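Local structure of probable transcriptional repressor protein (4FX0) at residues 19-24 against 113-118; 33-38 against 73-78; 39-44 against 56-61. The protein probably binds DNA as a dimeric repressor of the MarR family, acting as an oxidation-sensing, redox-dependent regulator of transcription. All coordinates share one frame; numbering follows the deposited sequence.

Contacts 2 and 3 share helix 33-45 and lie close together, their centres about 10 Å apart; Met76 of contact 2 also packs against Leu39 of contact 3. They join this helix to the two helices of the helix-turn-helix, 66-78 and 55-62 respectively. Contact 1 lies about 17 Å from contact 2 and 19 Å from contact 3, centre to centre, where helices 7-26 and 99-119 meet near the second subunit. Along the chain contact 1 encloses contact 2, which in turn encloses contact 3. Asp23 probably hydrogen-bonds to Asn33, tying contact 1 to contact 2 and so linking the dimer-forming region to the winged-helix domain.

Contact 1. Residues 19-24 against 113-118; sequences GQAYDR and RGVQAE
Gln116 OE1 is gripped by two donors: the Tyr22 hydroxyl of the facing segment and the backbone N of Ala7 of the second subunit. The modelled distance from Tyr22 OH to Gln116 OE1, 2.3 Å, is shorter than a normal hydrogen bond, so its exact length is doubtful. The oxygen comes to the edge of the phenol ring, near its plane, while the amide as a whole stands almost perpendicular to the ring, at 87°. A bend in the glutamine chain (chi2 81°) turns the amide toward the tyrosine.

Val115 meets the same ring over one face. Its CG1 sits 3.8 Å from the centroid of the Tyr22 ring and almost on the ring normal, a CH-pi contact, while its other methyl, CG2, is over the same face but beyond the CD1-CE1 margin, 3.7 Å from Tyr22 CE1. The two helix segments run roughly antiparallel, at 143°, with their axes 9.8 Å apart at closest approach. Around them, Trp112 meets the tyrosine ring at a steep angle, and Cys8 of the second subunit packs on Tyr22.

Gln116 NE2 donates to the backbone O of Glu5 of the second subunit. The two bonds to the second subunit are consistent with this amide orientation, and one glutamine couples the tyrosine to the dimer interface.

Contact 2. Residues 33-38 against 73-78; sequences NTQFST and LEVMRR
Gln35 and Met76 lie alongside each other with their side chains running past one another in opposite directions. The aliphatic part of the glutamine makes the touch: Gln35 CG is 3.9 Å from Met76 SD and as far from the methionine CG. The thioether then bends at its last torsion (chi3 74°), which brings the terminal methyl against helix 33-38, where Met76 CE lies 3.6 Å from the backbone Gln35 O and also borders the Thr38 hydroxyl.

That hydroxyl is turned back onto its own helix. Thr38 OG1 donates to Gln35 O over 2.8 Å, in the carbonyl plane and on a lone pair, so the methionine approaches a polar group already engaged. At the other end of the glutamine, the side chain crosses Val75 at about a right angle, with Gln35 NE2 3.8 Å from Val75 CG1. The amide oxygen Gln35 OE1 instead accepts from the backbone N of Thr32, just ahead of the helix, which holds the extended chain along the helix start.

The segment axes are inclined at 73° and come within 10.8 Å. Met76 also packs on Val82 of strand 82-86, and Thr38 on Leu69 and Ile62. Helix 66-78 occupies the recognition-helix position, and its seating across helix 33-45 beside the first wing strand is characteristic of the MarR winged helix-turn-helix domain.

Contact 3. Residues 39-44 against 56-61; sequences LAVISL and SELAAR
Val41 carries its side of the contact on a single methyl, CG1, which meets both Arg61 and Leu58. Because that methyl stands opposite the backbone N (chi1 168°), it projects across the gap between the helices. There it abuts the edge of the arginine guanidinium, near its plane, with Val41 CG1 3.5 Å from Arg61 NH2 and equally close to Arg61 NE. A bend at chi3 (77°) swings the guanidinium toward helix 39-44, so that it crosses the valine obliquely. A neighbouring molecule in the crystal touches this arginine and may influence its pose.

Beside it Leu58 sends CD1 forward, 3.9 Å from Val41 CG1. The same leucine packs on Leu69 of helix 66-78.

Behind the valine, Ser43 OG donates to Ala40 O over 2.6 Å, tilted from the carbonyl plane, and Leu44 N reaches that oxygen from the same face. Ile42 turns to Val82, Ile95 and Leu97 of the wing strands, while Leu44 packs on Phe3 of the second subunit.

Helix 55-62, the first helix of the helix-turn-helix, thus rests on helix 33-45 through an apolar touch bordered by an exposed arginine, an arrangement that belongs to the winged-helix fold of MarR regulators.

Contact 1. Residues 19-24 against 113-118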
loop_
_atom_site.group_PDB
_atom_site.type_symbol
_atom_site.label_atom_id
_atom_site.label_comp_id
_atom_site.label_asym_id
_atom_site.label_seq_id
_atom_site.Cartn_x
_atom_site.Cartn_y
_atom_site.Cartn_z
ATOM N N GLY B 19 -2.936 -1.346 6.972
ATOM C CA GLY B 19 -4.304 -1.286 6.494
ATOM C C GLY B 19 -5.221 -2.158 7.331
ATOM O O GLY B 19 -6.337 -1.761 7.662
ATOM N N GLN B 20 -4.742 -3.349 7.675
ATOM C CA GLN B 20 -5.506 -4.281 8.497
ATOM C C GLN B 20 -5.777 -3.732 9.895
ATOM O O GLN B 20 -6.917 -3.729 10.358
ATOM C CB GLN B 20 -4.788 -5.629 8.595
ATOM C CG GLN B 20 -5.136 -6.601 7.482
ATOM C CD GLN B 20 -4.193 -7.787 7.437
ATOM O OE1 GLN B 20 -3.060 -7.711 7.913
ATOM N NE2 GLN B 20 -4.657 -8.890 6.862
ATOM N N ALA B 21 -4.727 -3.275 10.567
ATOM C CA ALA B 21 -4.868 -2.742 11.917
ATOM C C ALA B 21 -5.738 -1.488 11.930
ATOM O O ALA B 21 -6.566 -1.305 12.822
ATOM C CB ALA B 21 -3.505 -2.453 12.524
ATOM N N TYR B 22 -5.547 -0.628 10.933
ATOM C CA TYR B 22 -6.340 0.591 10.816
ATOM C C TYR B 22 -7.808 0.280 10.533
ATOM O O TYR B 22 -8.702 0.952 11.048
ATOM C CB TYR B 22 -5.752 1.519 9.749
ATOM C CG TYR B 22 -4.634 2.395 10.273
ATOM C CD1 TYR B 22 -3.494 1.836 10.834
ATOM C CD2 TYR B 22 -4.723 3.779 10.212
ATOM C CE1 TYR B 22 -2.473 2.629 11.320
ATOM C CE2 TYR B 22 -3.704 4.582 10.695
ATOM C CZ TYR B 22 -2.582 4.001 11.248
ATOM O OH TYR B 22 -1.565 4.792 11.730
ATOM N N ASP B 23 -8.051 -0.742 9.717
ATOM C CA ASP B 23 -9.407 -1.220 9.474
ATOM C C ASP B 23 -10.037 -1.709 10.772
ATOM O O ASP B 23 -11.156 -1.326 11.115
ATOM C CB ASP B 23 -9.405 -2.350 8.445
ATOM C CG ASP B 23 -9.402 -1.841 7.019
ATOM O OD1 ASP B 23 -9.237 -0.618 6.825
ATOM O OD2 ASP B 23 -9.560 -2.664 6.094
ATOM N N ARG B 24 -9.309 -2.559 11.488
ATOM C CA ARG B 24 -9.786 -3.099 12.753
ATOM C C ARG B 24 -10.141 -1.988 13.736
ATOM O O ARG B 24 -11.203 -2.014 14.357
ATOM C CB ARG B 24 -8.737 -4.024 13.372
ATOM C CG ARG B 24 -9.137 -4.569 14.730
ATOM C CD ARG B 24 -7.988 -5.292 15.409
ATOM N NE ARG B 24 -8.364 -5.753 16.743
ATOM C CZ ARG B 24 -8.942 -6.922 16.991
ATOM N NH1 ARG B 24 -9.210 -7.756 15.994
ATOM N NH2 ARG B 24 -9.252 -7.261 18.236
ATOM N N ARG B 113 -6.642 7.962 15.678
ATOM C CA ARG B 113 -5.627 8.631 16.481
ATOM C C ARG B 113 -4.995 7.668 17.484
ATOM O O ARG B 113 -3.812 7.782 17.809
ATOM C CB ARG B 113 -6.239 9.833 17.202
ATOM C CG ARG B 113 -5.231 10.849 17.708
ATOM C CD ARG B 113 -5.873 12.222 17.836
ATOM N NE ARG B 113 -4.938 13.230 18.325
ATOM C CZ ARG B 113 -5.197 14.533 18.361
ATOM N NH1 ARG B 113 -6.364 14.990 17.928
ATOM N NH2 ARG B 113 -4.287 15.380 18.823
ATOM N N GLY B 114 -5.789 6.718 17.966
ATOM C CA GLY B 114 -5.309 5.726 18.910
ATOM C C GLY B 114 -4.369 4.721 18.274
ATOM O O GLY B 114 -3.318 4.405 18.829
ATOM N N VAL B 115 -4.747 4.217 17.103
ATOM C CA VAL B 115 -3.926 3.244 16.391
ATOM C C VAL B 115 -2.646 3.891 15.864
ATOM O O VAL B 115 -1.582 3.274 15.865
ATOM C CB VAL B 115 -4.702 2.581 15.230
ATOM C CG1 VAL B 115 -5.121 3.619 14.201
ATOM C CG2 VAL B 115 -3.863 1.487 14.585
ATOM N N GLN B 116 -2.759 5.140 15.420
ATOM C CA GLN B 116 -1.607 5.902 14.950
ATOM C C GLN B 116 -0.559 6.012 16.048
ATOM O O GLN B 116 0.630 5.793 15.815
ATOM C CB GLN B 116 -2.045 7.302 14.514
ATOM C CG GLN B 116 -0.909 8.220 14.088
ATOM C CD GLN B 116 -0.448 7.966 12.666
ATOM O OE1 GLN B 116 -0.784 6.944 12.064
ATOM N NE2 GLN B 116 0.319 8.900 12.117
ATOM N N ALA B 117 -1.010 6.352 17.251
ATOM C CA ALA B 117 -0.117 6.508 18.391
ATOM C C ALA B 117 0.527 5.180 18.779
ATOM O O ALA B 117 1.712 5.126 19.100
ATOM C CB ALA B 117 -0.871 7.098 19.575
ATOM N N GLU B 118 -0.264 4.114 18.742
ATOM C CA GLU B 118 0.199 2.793 19.153
ATOM C C GLU B 118 1.196 2.214 18.151
ATOM O O GLU B 118 2.114 1.484 18.526
ATOM C CB GLU B 118 -0.994 1.849 19.325
ATOM C CG GLU B 118 -0.682 0.566 20.077
ATOM C CD GLU B 118 -1.933 -0.227 20.409
ATOM O OE1 GLU B 118 -3.042 0.246 20.084
ATOM O OE2 GLU B 118 -1.807 -1.323 20.996
#

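Contact 2. Residues 33-38 against 73-78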
loop_
_atom_site.group_PDB
_atom_site.type_symbol
_atom_site.label_atom_id
_atom_site.label_comp_id
_atom_site.label_asym_id
_atom_site.label_seq_id
_atom_site.Cartn_x
_atom_site.Cartn_y
_atom_site.Cartn_z
ATOM N N ASN B 33 -9.865 2.049 6.155
ATOM C CA ASN B 33 -8.768 3.011 6.168
ATOM C C ASN B 33 -8.763 3.892 4.921
ATOM O O ASN B 33 -8.544 5.101 5.008
ATOM C CB ASN B 33 -7.416 2.312 6.354
ATOM C CG ASN B 33 -7.016 1.470 5.156
ATOM O OD1 ASN B 33 -6.343 1.950 4.243
ATOM N ND2 ASN B 33 -7.421 0.205 5.159
ATOM N N THR B 34 -9.019 3.287 3.765
ATOM C CA THR B 34 -9.084 4.038 2.517
ATOM C C THR B 34 -10.279 4.988 2.517
ATOM O O THR B 34 -10.158 6.145 2.117
ATOM C CB THR B 34 -9.171 3.106 1.295
ATOM O OG1 THR B 34 -10.401 2.371 1.337
ATOM C CG2 THR B 34 -8.001 2.133 1.282
ATOM N N GLN B 35 -11.430 4.495 2.965
ATOM C CA GLN B 35 -12.628 5.326 3.063
ATOM C C GLN B 35 -12.382 6.504 3.998
ATOM O O GLN B 35 -12.561 7.661 3.616
ATOM C CB GLN B 35 -13.822 4.505 3.554
ATOM C CG GLN B 35 -14.369 3.522 2.531
ATOM C CD GLN B 35 -15.356 2.542 3.138
ATOM O OE1 GLN B 35 -15.722 2.656 4.308
ATOM N NE2 GLN B 35 -15.787 1.568 2.345
ATOM N N PHE B 36 -11.972 6.200 5.225
ATOM C CA PHE B 36 -11.591 7.229 6.182
ATOM C C PHE B 36 -10.664 8.242 5.521
ATOM O O PHE B 36 -10.862 9.452 5.641
ATOM C CB PHE B 36 -10.903 6.601 7.396
ATOM C CG PHE B 36 -10.148 7.585 8.244
ATOM C CD1 PHE B 36 -10.792 8.305 9.238
ATOM C CD2 PHE B 36 -8.793 7.790 8.049
ATOM C CE1 PHE B 36 -10.096 9.211 10.020
ATOM C CE2 PHE B 36 -8.092 8.695 8.827
ATOM C CZ PHE B 36 -8.744 9.406 9.813
ATOM N N SER B 37 -9.657 7.737 4.816
ATOM C CA SER B 37 -8.689 8.591 4.137
ATOM C C SER B 37 -9.370 9.569 3.186
ATOM O O SER B 37 -9.184 10.780 3.294
ATOM C CB SER B 37 -7.668 7.747 3.372
ATOM O OG SER B 37 -6.957 6.888 4.247
ATOM N N THR B 38 -10.158 9.039 2.255
ATOM C CA THR B 38 -10.824 9.876 1.264
ATOM C C THR B 38 -11.695 10.927 1.944
ATOM O O THR B 38 -11.692 12.092 1.548
ATOM C CB THR B 38 -11.680 9.048 0.282
ATOM O OG1 THR B 38 -12.803 8.487 0.970
ATOM C CG2 THR B 38 -10.854 7.930 -0.338
ATOM N N LEU B 73 -15.635 5.045 -3.511
ATOM C CA LEU B 73 -16.436 6.258 -3.534
ATOM C C LEU B 73 -17.901 5.907 -3.765
ATOM O O LEU B 73 -18.797 6.561 -3.228
ATOM C CB LEU B 73 -15.941 7.206 -4.622
ATOM C CG LEU B 73 -16.331 8.669 -4.416
ATOM C CD1 LEU B 73 -15.801 9.166 -3.079
ATOM C CD2 LEU B 73 -15.808 9.524 -5.556
ATOM N N GLU B 74 -18.139 4.870 -4.561
ATOM C CA GLU B 74 -19.498 4.415 -4.837
ATOM C C GLU B 74 -20.168 3.877 -3.579
ATOM O O GLU B 74 -21.253 4.325 -3.207
ATOM C CB GLU B 74 -19.509 3.346 -5.932
ATOM C CG GLU B 74 -20.243 3.764 -7.199
ATOM C CD GLU B 74 -21.630 4.324 -6.922
ATOM O OE1 GLU B 74 -21.830 5.540 -7.128
ATOM O OE2 GLU B 74 -22.521 3.553 -6.505
ATOM N N VAL B 75 -19.523 2.915 -2.927
ATOM C CA VAL B 75 -20.072 2.340 -1.705
ATOM C C VAL B 75 -20.263 3.425 -0.652
ATOM O O VAL B 75 -21.147 3.330 0.199
ATOM C CB VAL B 75 -19.186 1.201 -1.142
ATOM C CG1 VAL B 75 -17.778 1.697 -0.869
ATOM C CG2 VAL B 75 -19.803 0.618 0.123
ATOM N N MET B 76 -19.440 4.466 -0.725
ATOM C CA MET B 76 -19.521 5.572 0.223
ATOM C C MET B 76 -20.722 6.470 -0.049
ATOM O O MET B 76 -21.490 6.778 0.862
ATOM C CB MET B 76 -18.233 6.394 0.205
ATOM C CG MET B 76 -16.999 5.612 0.614
ATOM S SD MET B 76 -15.502 6.604 0.501
ATOM C CE MET B 76 -15.709 7.669 1.922
ATOM N N ARG B 77 -20.881 6.895 -1.300
ATOM C CA ARG B 77 -22.030 7.715 -1.670
ATOM C C ARG B 77 -23.307 6.898 -1.532
ATOM O O ARG B 77 -24.372 7.437 -1.232
ATOM C CB ARG B 77 -21.904 8.250 -3.099
ATOM C CG ARG B 77 -22.302 7.254 -4.178
ATOM C CD ARG B 77 -22.883 7.950 -5.405
ATOM N NE ARG B 77 -24.343 7.907 -5.426
ATOM C CZ ARG B 77 -25.053 6.851 -5.811
ATOM N NH1 ARG B 77 -24.436 5.743 -6.201
ATOM N NH2 ARG B 77 -26.378 6.898 -5.802
ATOM N N ARG B 78 -23.188 5.593 -1.753
ATOM C CA ARG B 78 -24.318 4.684 -1.625
ATOM C C ARG B 78 -24.751 4.601 -0.167
ATOM O O ARG B 78 -25.892 4.254 0.136
ATOM C CB ARG B 78 -23.940 3.294 -2.142
ATOM C CG ARG B 78 -25.124 2.420 -2.521
ATOM C CD ARG B 78 -24.660 1.089 -3.092
ATOM N NE ARG B 78 -25.701 0.439 -3.882
ATOM C CZ ARG B 78 -26.545 -0.472 -3.408
ATOM N NH1 ARG B 78 -26.475 -0.853 -2.140
ATOM N NH2 ARG B 78 -27.459 -1.007 -4.207
#

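Contact 3. Residues 39-44 against 56-61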
loop_
_atom_site.group_PDB
_atom_site.type_symbol
_atom_site.label_atom_id
_atom_site.label_comp_id
_atom_site.label_asym_id
_atom_site.label_seq_id
_atom_site.Cartn_x
_atom_site.Cartn_y
_atom_site.Cartn_z
ATOM N N LEU B 39 -12.433 10.514 2.969
ATOM C CA LEU B 39 -13.252 11.448 3.732
ATOM C C LEU B 39 -12.391 12.584 4.258
ATOM O O LEU B 39 -12.648 13.754 3.977
ATOM C CB LEU B 39 -13.937 10.746 4.905
ATOM C CG LEU B 39 -15.102 9.816 4.572
ATOM C CD1 LEU B 39 -15.736 9.297 5.849
ATOM C CD2 LEU B 39 -16.129 10.542 3.721
ATOM N N ALA B 40 -11.368 12.223 5.026
ATOM C CA ALA B 40 -10.444 13.197 5.589
ATOM C C ALA B 40 -9.976 14.170 4.515
ATOM O O ALA B 40 -9.996 15.385 4.715
ATOM C CB ALA B 40 -9.256 12.492 6.222
ATOM N N VAL B 41 -9.563 13.628 3.374
ATOM C CA VAL B 41 -9.118 14.442 2.247
ATOM C C VAL B 41 -10.187 15.445 1.838
ATOM O O VAL B 41 -9.902 16.628 1.645
ATOM C CB VAL B 41 -8.771 13.570 1.024
ATOM C CG1 VAL B 41 -8.606 14.433 -0.217
ATOM C CG2 VAL B 41 -7.518 12.748 1.289
ATOM N N ILE B 42 -11.417 14.961 1.704
ATOM C CA ILE B 42 -12.539 15.802 1.299
ATOM C C ILE B 42 -12.832 16.876 2.342
ATOM O O ILE B 42 -13.018 18.045 2.006
ATOM C CB ILE B 42 -13.807 14.965 1.048
ATOM C CG1 ILE B 42 -13.573 13.987 -0.106
ATOM C CG2 ILE B 42 -14.990 15.870 0.747
ATOM C CD1 ILE B 42 -14.737 13.059 -0.368
ATOM N N SER B 43 -12.868 16.476 3.608
ATOM C CA SER B 43 -13.101 17.417 4.697
ATOM C C SER B 43 -12.016 18.487 4.720
ATOM O O SER B 43 -12.251 19.616 5.154
ATOM C CB SER B 43 -13.147 16.687 6.039
ATOM O OG SER B 43 -11.913 16.045 6.316
ATOM N N LEU B 44 -10.827 18.123 4.251
ATOM C CA LEU B 44 -9.699 19.045 4.202
ATOM C C LEU B 44 -9.828 20.047 3.065
ATOM O O LEU B 44 -9.563 21.235 3.240
ATOM C CB LEU B 44 -8.390 18.275 4.023
ATOM C CG LEU B 44 -7.769 17.582 5.235
ATOM C CD1 LEU B 44 -6.621 16.693 4.786
ATOM C CD2 LEU B 44 -7.295 18.606 6.253
ATOM N N SER B 56 -8.492 10.431 -10.754
ATOM C CA SER B 56 -7.066 10.143 -10.676
ATOM C C SER B 56 -6.376 11.121 -9.730
ATOM O O SER B 56 -5.471 10.744 -8.984
ATOM C CB SER B 56 -6.423 10.191 -12.065
ATOM O OG SER B 56 -6.657 11.436 -12.698
ATOM N N GLU B 57 -6.811 12.376 -9.764
ATOM C CA GLU B 57 -6.267 13.407 -8.887
ATOM C C GLU B 57 -6.540 13.058 -7.428
ATOM O O GLU B 57 -5.734 13.353 -6.543
ATOM C CB GLU B 57 -6.873 14.770 -9.228
ATOM C CG GLU B 57 -6.326 15.926 -8.404
ATOM C CD GLU B 57 -4.879 16.245 -8.729
ATOM O OE1 GLU B 57 -4.401 15.826 -9.805
ATOM O OE2 GLU B 57 -4.220 16.916 -7.907
ATOM N N LEU B 58 -7.685 12.425 -7.189
ATOM C CA LEU B 58 -8.076 11.998 -5.851
ATOM C C LEU B 58 -7.403 10.683 -5.469
ATOM O O LEU B 58 -6.804 10.570 -4.399
ATOM C CB LEU B 58 -9.596 11.844 -5.772
ATOM C CG LEU B 58 -10.162 11.363 -4.435
ATOM C CD1 LEU B 58 -9.818 12.346 -3.330
ATOM C CD2 LEU B 58 -11.668 11.163 -4.529
ATOM N N ALA B 59 -7.510 9.691 -6.349
ATOM C CA ALA B 59 -6.923 8.377 -6.109
ATOM C C ALA B 59 -5.447 8.494 -5.752
ATOM O O ALA B 59 -4.957 7.806 -4.855
ATOM C CB ALA B 59 -7.107 7.484 -7.328
ATOM N N ALA B 60 -4.742 9.370 -6.460
ATOM C CA ALA B 60 -3.325 9.596 -6.207
ATOM C C ALA B 60 -3.093 10.166 -4.809
ATOM O O ALA B 60 -2.178 9.744 -4.102
ATOM C CB ALA B 60 -2.740 10.520 -7.265
ATOM N N ARG B 61 -3.926 11.125 -4.415
ATOM C CA ARG B 61 -3.795 11.761 -3.106
ATOM C C ARG B 61 -3.925 10.762 -1.960
ATOM O O ARG B 61 -3.214 10.866 -0.962
ATOM C CB ARG B 61 -4.809 12.901 -2.945
ATOM C CG ARG B 61 -4.191 14.288 -3.078
ATOM C CD ARG B 61 -5.238 15.378 -3.274
ATOM N NE ARG B 61 -5.931 15.738 -2.039
ATOM C CZ ARG B 61 -5.436 16.555 -1.116
ATOM N NH1 ARG B 61 -4.234 17.086 -1.277
ATOM N NH2 ARG B 61 -6.137 16.836 -0.026
#